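Local coordinates for protein 3-phytase (Klebsiella pneumoniae, PDB 2WNH) that probably hydrolyses phytate (inositol hexakisphosphate) to release phosphate, as a member of the histidine acid phosphatase family, at residues Trp305-Tyr310 with Leu361-Arg366; Pro317-Val322 with Val338-Gln343; Arg44-Trp49 with Glu212-Gly217; Glu55-Gly60 with Trp218-Pro223. The protein carries 3 engineered substitutions. All blocks are in the same frame, centred on the assembly; numbering follows the deposited sequence.

Contact 1 of 4, residues Trp305-Tyr310 with Leu361-Arg366; sequences WQLPGY and LRQEWR
Gln363 stretches from strand 361-364 toward Gln306 and takes its backbone N-H on OE1, with Gln306 N to Gln363 OE1 at 3.0 Å. The donor is tilted 32° from the carbonyl plane of the amide. CG stands anti to the backbone N (chi1 -174°) and the chain runs straight beyond it, which lays the amide against Trp305, OE1 lying 3.4 Å from Trp305 CA.

The tight part follows at Leu307, whose two methyls split the work. CD1 meets Leu361 CB at 3.9 Å, while CD2 rests on Gln363 CB at the same separation. A type II turn, closed by Tyr310 N to Leu307 O, brings Tyr310 back so that its ring edge, at CE2, receives Leu361 CD1 at 4.1 Å. Toward solvent the fit is looser: Pro308 CG only grazes Leu361 CD2 at 4.2 Å, and Gln306 and Arg362 start their side chains away from the other segment.

Behind the contact, Trp305 stacks on Phe340 of strand 334-342, gives its NE1 to Asn314 O and packs on helix 291-301. Strand 361-364 pairs antiparallel with that same strand 334-342, so loop 305-310 packs against residues of two neighbouring strands of the large mixed sheet.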
# COMPACT_ATOMS: atom_id res chain seq x y z
N TRP B 305 -35.13 -6.79 -18.02
CA TRP B 305 -33.81 -6.55 -18.58
C TRP B 305 -33.32 -7.72 -19.43
O TRP B 305 -33.81 -8.84 -19.31
CB TRP B 305 -32.79 -6.27 -17.47
CG TRP B 305 -32.66 -7.36 -16.44
CD1 TRP B 305 -32.00 -8.55 -16.59
CD2 TRP B 305 -33.17 -7.34 -15.11
NE1 TRP B 305 -32.10 -9.29 -15.42
CE2 TRP B 305 -32.81 -8.57 -14.50
CE3 TRP B 305 -33.91 -6.41 -14.36
CZ2 TRP B 305 -33.13 -8.88 -13.18
CZ3 TRP B 305 -34.23 -6.71 -13.06
CH2 TRP B 305 -33.84 -7.94 -12.47
N GLN B 306 -32.37 -7.43 -20.31
CA GLN B 306 -31.62 -8.50 -20.98
C GLN B 306 -30.20 -8.03 -21.19
O GLN B 306 -29.98 -7.10 -21.95
CB GLN B 306 -32.25 -8.91 -22.31
CG GLN B 306 -31.56 -10.11 -22.89
CD GLN B 306 -32.33 -10.78 -23.99
OE1 GLN B 306 -33.56 -10.62 -24.11
NE2 GLN B 306 -31.63 -11.56 -24.81
N LEU B 307 -29.24 -8.67 -20.52
CA LEU B 307 -27.83 -8.27 -20.54
C LEU B 307 -27.06 -9.16 -21.54
O LEU B 307 -27.42 -10.32 -21.72
CB LEU B 307 -27.20 -8.43 -19.15
CG LEU B 307 -27.86 -7.62 -18.02
CD1 LEU B 307 -27.12 -7.79 -16.69
CD2 LEU B 307 -27.95 -6.16 -18.39
N PRO B 308 -25.98 -8.63 -22.14
CA PRO B 308 -25.15 -9.42 -23.07
C PRO B 308 -24.78 -10.79 -22.54
O PRO B 308 -24.28 -10.91 -21.41
CB PRO B 308 -23.90 -8.55 -23.24
CG PRO B 308 -24.37 -7.17 -23.00
CD PRO B 308 -25.45 -7.26 -21.97
N GLY B 309 -25.05 -11.83 -23.33
CA GLY B 309 -24.72 -13.20 -22.98
C GLY B 309 -25.73 -13.91 -22.08
O GLY B 309 -25.53 -15.07 -21.73
N TYR B 310 -26.79 -13.21 -21.70
CA TYR B 310 -27.83 -13.75 -20.84
C TYR B 310 -29.19 -13.66 -21.53
O TYR B 310 -29.39 -12.80 -22.38
CB TYR B 310 -27.88 -12.99 -19.51
CG TYR B 310 -26.66 -13.20 -18.63
CD1 TYR B 310 -26.40 -14.46 -18.07
CD2 TYR B 310 -25.75 -12.16 -18.38
CE1 TYR B 310 -25.30 -14.67 -17.25
CE2 TYR B 310 -24.65 -12.35 -17.56
CZ TYR B 310 -24.42 -13.61 -17.01
OH TYR B 310 -23.34 -13.84 -16.19
N LEU B 361 -21.94 -5.37 -16.42
CA LEU B 361 -23.09 -5.27 -17.31
C LEU B 361 -24.22 -4.60 -16.54
O LEU B 361 -24.45 -4.95 -15.39
CB LEU B 361 -23.51 -6.66 -17.76
CG LEU B 361 -22.40 -7.48 -18.43
CD1 LEU B 361 -22.91 -8.89 -18.76
CD2 LEU B 361 -21.83 -6.78 -19.66
N ARG B 362 -24.92 -3.65 -17.16
CA ARG B 362 -25.94 -2.92 -16.44
C ARG B 362 -27.11 -2.53 -17.34
O ARG B 362 -26.91 -2.20 -18.53
CB ARG B 362 -25.31 -1.65 -15.84
CG ARG B 362 -26.16 -0.95 -14.80
CD ARG B 362 -25.42 0.23 -14.13
NE ARG B 362 -24.00 -0.03 -13.92
CZ ARG B 362 -23.02 0.51 -14.65
NH1 ARG B 362 -23.31 1.36 -15.63
NH2 ARG B 362 -21.76 0.20 -14.39
N GLN B 363 -28.32 -2.56 -16.78
CA GLN B 363 -29.48 -2.00 -17.46
C GLN B 363 -30.29 -1.13 -16.51
O GLN B 363 -30.61 -1.53 -15.39
CB GLN B 363 -30.36 -3.09 -18.08
CG GLN B 363 -31.50 -2.49 -18.91
CD GLN B 363 -32.18 -3.52 -19.81
OE1 GLN B 363 -31.58 -4.55 -20.21
NE2 GLN B 363 -33.44 -3.25 -20.14
N GLU B 364 -30.60 0.08 -16.95
CA GLU B 364 -31.36 0.98 -16.11
C GLU B 364 -32.84 0.96 -16.45
O GLU B 364 -33.21 0.85 -17.62
CB GLU B 364 -30.83 2.41 -16.31
CG GLU B 364 -29.35 2.60 -15.99
CD GLU B 364 -28.93 4.03 -16.25
OE1 GLU B 364 -28.95 4.47 -17.46
OE2 GLU B 364 -28.59 4.73 -15.26
N TRP B 365 -33.68 1.07 -15.43
CA TRP B 365 -35.13 1.30 -15.59
C TRP B 365 -35.37 2.76 -15.96
O TRP B 365 -34.60 3.65 -15.56
CB TRP B 365 -35.82 0.98 -14.26
CG TRP B 365 -37.28 1.26 -14.21
CD1 TRP B 365 -38.30 0.42 -14.57
CD2 TRP B 365 -37.91 2.46 -13.71
NE1 TRP B 365 -39.53 1.04 -14.36
CE2 TRP B 365 -39.31 2.28 -13.83
CE3 TRP B 365 -37.42 3.67 -13.19
CZ2 TRP B 365 -40.22 3.26 -13.44
CZ3 TRP B 365 -38.33 4.64 -12.83
CH2 TRP B 365 -39.71 4.43 -12.95
N ARG B 366 -36.44 3.01 -16.69
CA ARG B 366 -36.83 4.38 -17.02
C ARG B 366 -38.33 4.47 -17.29
O ARG B 366 -39.00 3.45 -17.50
CB ARG B 366 -36.05 4.92 -18.22
CG ARG B 366 -36.27 4.14 -19.51
CD ARG B 366 -35.84 4.96 -20.73
NE ARG B 366 -36.63 6.19 -20.82
CZ ARG B 366 -36.15 7.43 -20.67
NH1 ARG B 366 -34.85 7.64 -20.47
NH2 ARG B 366 -36.98 8.46 -20.76

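Contact 2 of 4, residues Pro317-Val322 with Val338-Gln343; sequences PGSSLV and VYFQAQ
Ser320 and Gln341 pair through two backbone hydrogen bonds, Ser320 N to Gln341 O at 3.0 Å and Gln341 N to Ser320 O at 2.9 Å. Two residues on, Val322 and Tyr339 repeat the pattern, Val322 N reaching Tyr339 O at 2.8 Å with a nearly straight N-H (170°). Leu321 and Phe340 form the non-hydrogen-bonded pair between them. This is the regular ladder of the antiparallel hairpin 320-328/334-342. Beyond its end a water takes over, giving a hydrogen to Pro317 O and accepting Gln343 N.

Among side chains the polar link is Gln341 NE2 to Ser320 OG, 3.1 Å, with the hydroxyl lying 20° out of the amide plane. That hydroxyl also bonds Glu21 of the adjacent strand 14-24.

Tyr339 holds CG between its backbone N and carbonyl carbon (chi1 59°), which swings the ring alongside Val322; Val322 CB makes a CH-pi contact 3.8 Å from the centroid of the Tyr339 ring, over its face. Tyr339 OH then bonds Glu324. On the opposite face of the sheet the Phe340 ring slants across the neighbouring strand, its CZ 3.3 Å from Ser319 OG, whose own partner is Pro316 O.

The two faces of the hairpin differ in chemistry. One is mixed: the buried polar group of Ser320, Gln341 and Glu21, close to Lys67 of helix 58-77, lies beside the packing of Val322 on Tyr339. Leu321 and Phe340, on the other, face a largely hydrophobic layer that includes helix 291-301. On the mixed face the Ser320 hydroxyl is held by both Gln341 NE2 and Glu21.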
# COMPACT_ATOMS: atom_id res chain seq x y z
N PRO B 317 -25.23 -15.10 -10.36
CA PRO B 317 -24.71 -15.05 -8.98
C PRO B 317 -23.98 -13.73 -8.70
O PRO B 317 -23.24 -13.22 -9.57
CB PRO B 317 -23.72 -16.23 -8.94
CG PRO B 317 -23.40 -16.50 -10.40
CD PRO B 317 -24.70 -16.24 -11.11
N GLY B 318 -24.20 -13.19 -7.50
CA GLY B 318 -23.63 -11.92 -7.08
C GLY B 318 -24.13 -10.71 -7.86
O GLY B 318 -23.58 -9.62 -7.72
N SER B 319 -25.19 -10.86 -8.66
CA SER B 319 -25.79 -9.73 -9.35
C SER B 319 -26.67 -8.96 -8.36
O SER B 319 -26.99 -9.47 -7.28
CB SER B 319 -26.64 -10.22 -10.52
OG SER B 319 -27.78 -10.94 -10.05
N SER B 320 -27.04 -7.72 -8.68
CA SER B 320 -27.89 -6.96 -7.76
C SER B 320 -28.80 -5.95 -8.45
O SER B 320 -28.50 -5.50 -9.55
CB SER B 320 -27.07 -6.27 -6.67
OG SER B 320 -26.31 -5.21 -7.20
N LEU B 321 -29.90 -5.65 -7.77
CA LEU B 321 -30.85 -4.61 -8.12
C LEU B 321 -30.53 -3.43 -7.20
O LEU B 321 -30.42 -3.58 -5.98
CB LEU B 321 -32.27 -5.13 -7.85
CG LEU B 321 -33.45 -4.29 -8.28
CD1 LEU B 321 -33.39 -3.97 -9.78
CD2 LEU B 321 -34.71 -5.10 -7.95
N VAL B 322 -30.38 -2.24 -7.79
CA VAL B 322 -29.99 -1.07 -7.01
C VAL B 322 -30.98 0.07 -7.19
O VAL B 322 -31.35 0.40 -8.33
CB VAL B 322 -28.57 -0.57 -7.38
CG1 VAL B 322 -28.22 0.69 -6.54
CG2 VAL B 322 -27.52 -1.67 -7.18
N VAL B 338 -32.52 3.55 -10.98
CA VAL B 338 -32.88 2.17 -10.69
C VAL B 338 -32.19 1.31 -11.73
O VAL B 338 -32.32 1.56 -12.93
CB VAL B 338 -34.42 1.98 -10.81
CG1 VAL B 338 -34.79 0.53 -10.55
CG2 VAL B 338 -35.14 2.89 -9.84
N TYR B 339 -31.42 0.31 -11.30
CA TYR B 339 -30.74 -0.52 -12.30
C TYR B 339 -30.47 -1.92 -11.81
O TYR B 339 -30.54 -2.20 -10.61
CB TYR B 339 -29.45 0.15 -12.81
CG TYR B 339 -28.42 0.46 -11.76
CD1 TYR B 339 -28.45 1.66 -11.07
CD2 TYR B 339 -27.38 -0.44 -11.48
CE1 TYR B 339 -27.50 1.96 -10.11
CE2 TYR B 339 -26.40 -0.14 -10.52
CZ TYR B 339 -26.49 1.06 -9.84
OH TYR B 339 -25.54 1.43 -8.90
N PHE B 340 -30.17 -2.81 -12.76
CA PHE B 340 -29.76 -4.15 -12.46
C PHE B 340 -28.36 -4.33 -13.02
O PHE B 340 -28.07 -3.86 -14.12
CB PHE B 340 -30.71 -5.18 -13.09
CG PHE B 340 -30.31 -6.61 -12.80
CD1 PHE B 340 -30.43 -7.14 -11.51
CD2 PHE B 340 -29.77 -7.41 -13.81
CE1 PHE B 340 -30.03 -8.44 -11.22
CE2 PHE B 340 -29.38 -8.74 -13.51
CZ PHE B 340 -29.51 -9.24 -12.22
N GLN B 341 -27.49 -4.96 -12.24
CA GLN B 341 -26.11 -5.17 -12.66
C GLN B 341 -25.64 -6.59 -12.41
O GLN B 341 -26.05 -7.21 -11.42
CB GLN B 341 -25.18 -4.16 -11.95
CG GLN B 341 -25.03 -4.42 -10.45
CD GLN B 341 -24.21 -3.35 -9.75
OE1 GLN B 341 -23.24 -2.83 -10.31
NE2 GLN B 341 -24.61 -2.99 -8.54
N ALA B 342 -24.75 -7.07 -13.29
CA ALA B 342 -24.11 -8.40 -13.18
C ALA B 342 -22.78 -8.45 -13.91
O ALA B 342 -22.50 -7.60 -14.74
CB ALA B 342 -25.03 -9.48 -13.79
N GLN B 343 -22.00 -9.47 -13.65
CA GLN B 343 -20.87 -9.76 -14.51
C GLN B 343 -21.26 -10.79 -15.55
O GLN B 343 -22.09 -11.66 -15.28
CB GLN B 343 -19.70 -10.30 -13.70
CG GLN B 343 -19.04 -9.23 -12.84
CD GLN B 343 -17.62 -9.63 -12.45
OE1 GLN B 343 -16.62 -9.21 -13.07
NE2 GLN B 343 -17.52 -10.45 -11.42
O HOH W 1 -22.92 -11.05 -11.41

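Contact 3 of 4, residues Arg44-Trp49 with Glu212-Gly217; sequences RPWTEW and ETLRLG
Trp46 and Trp49 point their six-membered rings at Thr213, Leu214 and Gly217, like two blades pushed into the flank of a helix. Their ring planes are nearly parallel, about 12° apart. What differs is the part of the helix each one meets.

Trp46 arrives obliquely and touches side chains: its CZ3 lies 3.8 Å from Thr213 CG2 and equally 3.8 Å from Leu214 CD2. Thr213 has its methyl anti to its own backbone N, which turns CG2 to the indole while OG1 bonds Asn209 O one turn earlier. Leu214 crosses Trp46 at about a right angle.

The helix concerned, 204-219, and the loop 44-49 lie far apart in sequence, yet the loop joins helix 32-42 to helix 58-77 and so brings the early helices of the histidine acid phosphatase fold against this later one. Helices 32-42 and 165-175 flank the same spot, Ile38 touching both Trp46 and Thr213, and Val175 both Trp46 and Leu214.

Trp49 instead comes edge-on to the backbone. Its CH2 sits 3.6 Å from Gly217 N and 3.7 Å from Gly217 CA. The indole meets this backbone with ring carbons at its edge, so the contact is plain packing, and Gly217 N keeps its helical bond to Thr213 O; Leu216 CB adds a looser touch at 4.2 Å from Trp49 CH2. Farther round the helix, Arg215 grips Glu212 side-on, NE to OE2 and NH2 to OE1, and Glu212 also forms a salt bridge with Arg24.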
# COMPACT_ATOMS: atom_id res chain seq x y z
N ARG B 44 -28.05 -40.31 -13.66
CA ARG B 44 -26.62 -40.45 -13.33
C ARG B 44 -26.18 -39.41 -12.28
O ARG B 44 -26.88 -38.42 -12.07
CB ARG B 44 -25.76 -40.37 -14.60
CG ARG B 44 -25.19 -39.02 -14.92
CD ARG B 44 -26.15 -38.22 -15.73
NE ARG B 44 -25.74 -37.84 -17.09
CZ ARG B 44 -24.58 -38.07 -17.71
NH1 ARG B 44 -23.59 -38.73 -17.15
NH2 ARG B 44 -24.42 -37.61 -18.95
N PRO B 45 -25.05 -39.66 -11.61
CA PRO B 45 -24.53 -38.68 -10.65
C PRO B 45 -23.90 -37.49 -11.36
O PRO B 45 -23.32 -37.64 -12.45
CB PRO B 45 -23.45 -39.47 -9.90
CG PRO B 45 -22.96 -40.46 -10.93
CD PRO B 45 -24.19 -40.86 -11.69
N TRP B 46 -24.04 -36.32 -10.74
CA TRP B 46 -23.41 -35.10 -11.21
C TRP B 46 -22.24 -34.79 -10.29
O TRP B 46 -22.16 -35.30 -9.16
CB TRP B 46 -24.41 -33.95 -11.17
CG TRP B 46 -25.40 -33.96 -12.28
CD1 TRP B 46 -26.20 -35.01 -12.66
CD2 TRP B 46 -25.76 -32.86 -13.12
NE1 TRP B 46 -27.00 -34.63 -13.71
CE2 TRP B 46 -26.76 -33.32 -14.01
CE3 TRP B 46 -25.33 -31.53 -13.22
CZ2 TRP B 46 -27.34 -32.49 -14.98
CZ3 TRP B 46 -25.90 -30.70 -14.19
CH2 TRP B 46 -26.90 -31.18 -15.06
N THR B 47 -21.33 -33.96 -10.78
CA THR B 47 -20.13 -33.60 -10.03
C THR B 47 -20.44 -33.15 -8.61
O THR B 47 -21.39 -32.40 -8.37
CB THR B 47 -19.37 -32.48 -10.76
OG1 THR B 47 -19.03 -32.94 -12.08
CG2 THR B 47 -18.10 -32.05 -10.00
N GLU B 48 -19.65 -33.67 -7.68
CA GLU B 48 -19.64 -33.25 -6.29
C GLU B 48 -18.58 -32.17 -6.18
O GLU B 48 -17.42 -32.41 -6.52
CB GLU B 48 -19.27 -34.43 -5.39
CG GLU B 48 -20.32 -35.54 -5.38
CD GLU B 48 -21.54 -35.18 -4.56
OE1 GLU B 48 -21.48 -34.20 -3.78
OE2 GLU B 48 -22.57 -35.88 -4.69
N TRP B 49 -18.98 -30.98 -5.74
CA TRP B 49 -18.05 -29.85 -5.65
C TRP B 49 -17.26 -29.87 -4.35
O TRP B 49 -17.62 -30.58 -3.41
CB TRP B 49 -18.78 -28.51 -5.78
CG TRP B 49 -19.61 -28.31 -6.99
CD1 TRP B 49 -20.28 -29.27 -7.71
CD2 TRP B 49 -19.94 -27.05 -7.59
NE1 TRP B 49 -20.99 -28.68 -8.73
CE2 TRP B 49 -20.79 -27.32 -8.68
CE3 TRP B 49 -19.59 -25.72 -7.31
CZ2 TRP B 49 -21.30 -26.29 -9.51
CZ3 TRP B 49 -20.10 -24.71 -8.12
CH2 TRP B 49 -20.95 -24.99 -9.21
N GLU B 212 -29.45 -23.90 -14.50
CA GLU B 212 -28.80 -23.13 -13.41
C GLU B 212 -27.51 -23.80 -12.93
O GLU B 212 -26.48 -23.13 -12.77
CB GLU B 212 -29.75 -22.92 -12.24
CG GLU B 212 -29.20 -22.00 -11.12
CD GLU B 212 -29.01 -20.54 -11.55
OE1 GLU B 212 -29.78 -20.02 -12.39
OE2 GLU B 212 -28.09 -19.88 -11.00
N THR B 213 -27.56 -25.11 -12.71
CA THR B 213 -26.36 -25.86 -12.27
C THR B 213 -25.20 -25.75 -13.28
O THR B 213 -24.04 -25.56 -12.89
CB THR B 213 -26.71 -27.34 -11.99
OG1 THR B 213 -27.77 -27.42 -11.03
CG2 THR B 213 -25.48 -28.11 -11.48
N LEU B 214 -25.52 -25.87 -14.57
CA LEU B 214 -24.51 -25.72 -15.61
C LEU B 214 -23.97 -24.29 -15.64
O LEU B 214 -22.75 -24.09 -15.73
CB LEU B 214 -25.05 -26.15 -16.98
CG LEU B 214 -25.46 -27.63 -17.03
CD1 LEU B 214 -26.15 -27.89 -18.36
CD2 LEU B 214 -24.28 -28.58 -16.87
N ARG B 215 -24.87 -23.30 -15.56
CA ARG B 215 -24.45 -21.90 -15.53
C ARG B 215 -23.54 -21.61 -14.34
O ARG B 215 -22.53 -20.91 -14.47
CB ARG B 215 -25.67 -20.97 -15.47
CG ARG B 215 -25.30 -19.48 -15.32
CD ARG B 215 -25.31 -19.05 -13.83
NE ARG B 215 -26.69 -18.76 -13.41
CZ ARG B 215 -27.36 -17.68 -13.81
NH1 ARG B 215 -26.79 -16.78 -14.59
NH2 ARG B 215 -28.62 -17.51 -13.42
N LEU B 216 -23.93 -22.12 -13.18
CA LEU B 216 -23.12 -21.96 -11.95
C LEU B 216 -21.77 -22.68 -12.07
O LEU B 216 -20.73 -22.10 -11.74
CB LEU B 216 -23.89 -22.43 -10.70
CG LEU B 216 -25.05 -21.51 -10.28
CD1 LEU B 216 -25.95 -22.21 -9.28
CD2 LEU B 216 -24.55 -20.17 -9.74
N GLY B 217 -21.76 -23.92 -12.58
CA GLY B 217 -20.48 -24.64 -12.84
C GLY B 217 -19.53 -23.95 -13.82
O GLY B 217 -18.29 -23.99 -13.62

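Contact 4 of 4, residues Glu55-Gly60 with Trp218-Pro223; sequences ELTGHG and WSENLP
His59 and Glu220 bring the two backbones nearest, their CA atoms 6.1 Å apart, where one helix starts and another ends. Thr57 is the N-cap of helix 58-77, and its OG1 accepts Gly60 N at 2.8 Å. Across from it helix 204-219 closes in a Schellman motif, with Asn221 taking a positive phi of 64°.

The side chains link these two ends. Glu220 bends at chi2 and sends its carboxylate to the cap: Thr57 OG1 donates to Glu220 OE1 at 2.6 Å, meeting the syn lone pair. The threonine hydroxyl is therefore gripped from two directions, giving its proton to the glutamate and receiving the helix N-H. The other oxygen, OE2, accepts from a water at 2.7 Å that in turn takes His59 N, so the carboxylate reaches the first turn by two routes. Its negative charge probably gains from the positive end of that helix dipole.

His59 lies with one face over the end of helix 204-219; Glu220 O stands 3.2 Å above the centre of the ring, and Asn221 CB is 3.7 Å from His59 CE1. NE2 bonds Leu348 O and ND1 bonds Asp110 of the second subunit. Two acceptors at the ring nitrogens, with a carbonyl oxygen over the ring, would suit a protonated imidazole.

Asn221 likewise turns its amide to the second subunit, bonding Gly117 and Asp110 there. Within the chain, helix 345-349 packs on Ser219 and Asn221, and helix 99-112 touches Leu56, so the junction lies between these helices and the subunit interface.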
# COMPACT_ATOMS: atom_id res chain seq x y z
N GLU B 55 -23.93 -24.14 -0.43
CA GLU B 55 -23.11 -23.13 0.28
C GLU B 55 -22.31 -22.27 -0.71
O GLU B 55 -22.18 -22.63 -1.88
CB GLU B 55 -22.21 -23.78 1.34
CG GLU B 55 -23.04 -24.48 2.41
CD GLU B 55 -22.23 -24.94 3.61
OE1 GLU B 55 -21.00 -24.70 3.68
OE2 GLU B 55 -22.85 -25.55 4.51
N LEU B 56 -21.82 -21.11 -0.25
CA LEU B 56 -21.08 -20.21 -1.16
C LEU B 56 -19.69 -20.81 -1.41
O LEU B 56 -18.96 -21.14 -0.46
CB LEU B 56 -20.93 -18.81 -0.55
CG LEU B 56 -20.16 -17.77 -1.39
CD1 LEU B 56 -20.96 -17.34 -2.60
CD2 LEU B 56 -19.78 -16.53 -0.54
N THR B 57 -19.32 -20.96 -2.68
CA THR B 57 -18.00 -21.54 -2.99
C THR B 57 -16.91 -20.49 -2.79
O THR B 57 -17.21 -19.29 -2.76
CB THR B 57 -17.91 -22.04 -4.43
OG1 THR B 57 -17.88 -20.94 -5.34
CG2 THR B 57 -19.11 -22.96 -4.76
N GLY B 58 -15.65 -20.94 -2.68
CA GLY B 58 -14.54 -20.01 -2.51
C GLY B 58 -14.43 -19.10 -3.73
O GLY B 58 -14.24 -17.89 -3.60
N HIS B 59 -14.54 -19.68 -4.92
CA HIS B 59 -14.52 -18.91 -6.15
C HIS B 59 -15.68 -17.88 -6.15
O HIS B 59 -15.51 -16.71 -6.55
CB HIS B 59 -14.60 -19.86 -7.34
CG HIS B 59 -14.58 -19.19 -8.68
ND1 HIS B 59 -13.48 -19.24 -9.51
CD2 HIS B 59 -15.54 -18.52 -9.37
CE1 HIS B 59 -13.76 -18.61 -10.64
NE2 HIS B 59 -15.00 -18.17 -10.58
N GLY B 60 -16.83 -18.33 -5.67
CA GLY B 60 -17.99 -17.43 -5.49
C GLY B 60 -17.66 -16.27 -4.57
O GLY B 60 -18.00 -15.12 -4.88
N TRP B 218 -20.08 -23.34 -14.89
CA TRP B 218 -19.31 -22.50 -15.82
C TRP B 218 -18.69 -21.33 -15.05
O TRP B 218 -17.49 -21.06 -15.12
CB TRP B 218 -20.17 -21.94 -16.97
CG TRP B 218 -19.31 -21.12 -17.94
CD1 TRP B 218 -19.12 -19.76 -17.94
CD2 TRP B 218 -18.47 -21.65 -18.97
NE1 TRP B 218 -18.22 -19.41 -18.93
CE2 TRP B 218 -17.82 -20.55 -19.59
CE3 TRP B 218 -18.23 -22.94 -19.46
CZ2 TRP B 218 -16.92 -20.70 -20.66
CZ3 TRP B 218 -17.32 -23.10 -20.54
CH2 TRP B 218 -16.69 -21.98 -21.12
N SER B 219 -19.55 -20.63 -14.31
CA SER B 219 -19.16 -19.42 -13.59
C SER B 219 -18.11 -19.70 -12.52
O SER B 219 -17.27 -18.83 -12.22
CB SER B 219 -20.39 -18.78 -12.95
OG SER B 219 -21.35 -18.48 -13.96
N GLU B 220 -18.19 -20.90 -11.95
CA GLU B 220 -17.27 -21.43 -10.93
C GLU B 220 -15.85 -21.68 -11.44
O GLU B 220 -14.91 -21.85 -10.65
CB GLU B 220 -17.86 -22.76 -10.37
CG GLU B 220 -16.98 -23.55 -9.38
CD GLU B 220 -16.95 -22.93 -7.97
OE1 GLU B 220 -17.48 -21.83 -7.78
OE2 GLU B 220 -16.39 -23.57 -7.04
N ASN B 221 -15.69 -21.77 -12.76
CA ASN B 221 -14.42 -22.31 -13.32
C ASN B 221 -14.17 -23.80 -12.96
O ASN B 221 -13.02 -24.22 -12.72
CB ASN B 221 -13.21 -21.41 -12.94
CG ASN B 221 -11.99 -21.68 -13.83
OD1 ASN B 221 -12.13 -22.15 -14.97
ND2 ASN B 221 -10.79 -21.40 -13.31
N LEU B 222 -15.24 -24.60 -12.91
CA LEU B 222 -15.07 -26.07 -12.87
C LEU B 222 -14.34 -26.52 -14.13
O LEU B 222 -14.55 -25.95 -15.21
CB LEU B 222 -16.44 -26.79 -12.86
CG LEU B 222 -17.27 -26.82 -11.58
CD1 LEU B 222 -18.51 -27.69 -11.80
CD2 LEU B 222 -16.53 -27.33 -10.34
N PRO B 223 -13.48 -27.54 -14.00
CA PRO B 223 -12.92 -28.19 -15.19
C PRO B 223 -14.04 -28.61 -16.12
O PRO B 223 -15.10 -29.01 -15.63
CB PRO B 223 -12.24 -29.43 -14.61
CG PRO B 223 -11.84 -29.02 -13.21
CD PRO B 223 -12.97 -28.12 -12.75
O HOH W 2 -14.40 -22.61 -5.56

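From the N terminus, the chain passes 44-49 and then 55-60 before meeting their partners on helix 204-219 and the turn that follows it. Contact 3 opens first and also closes first, so contacts 3 and 4 cross, and they share that helix; Trp49 touches Glu220, Thr57 and Leu222, joining the two. Only after both are closed does contact 1 open at 305-310. Contact 2, a hairpin pairing, begins and ends before 361-366 completes contact 1, which therefore encloses it; strand 334-342 of contact 2 is the sheet neighbour of strand 361-364. Pro317 of contact 2 packs on Leu216 and Arg215 of contact 3, linking the loop that leads into strand 320-328 to helix 204-219.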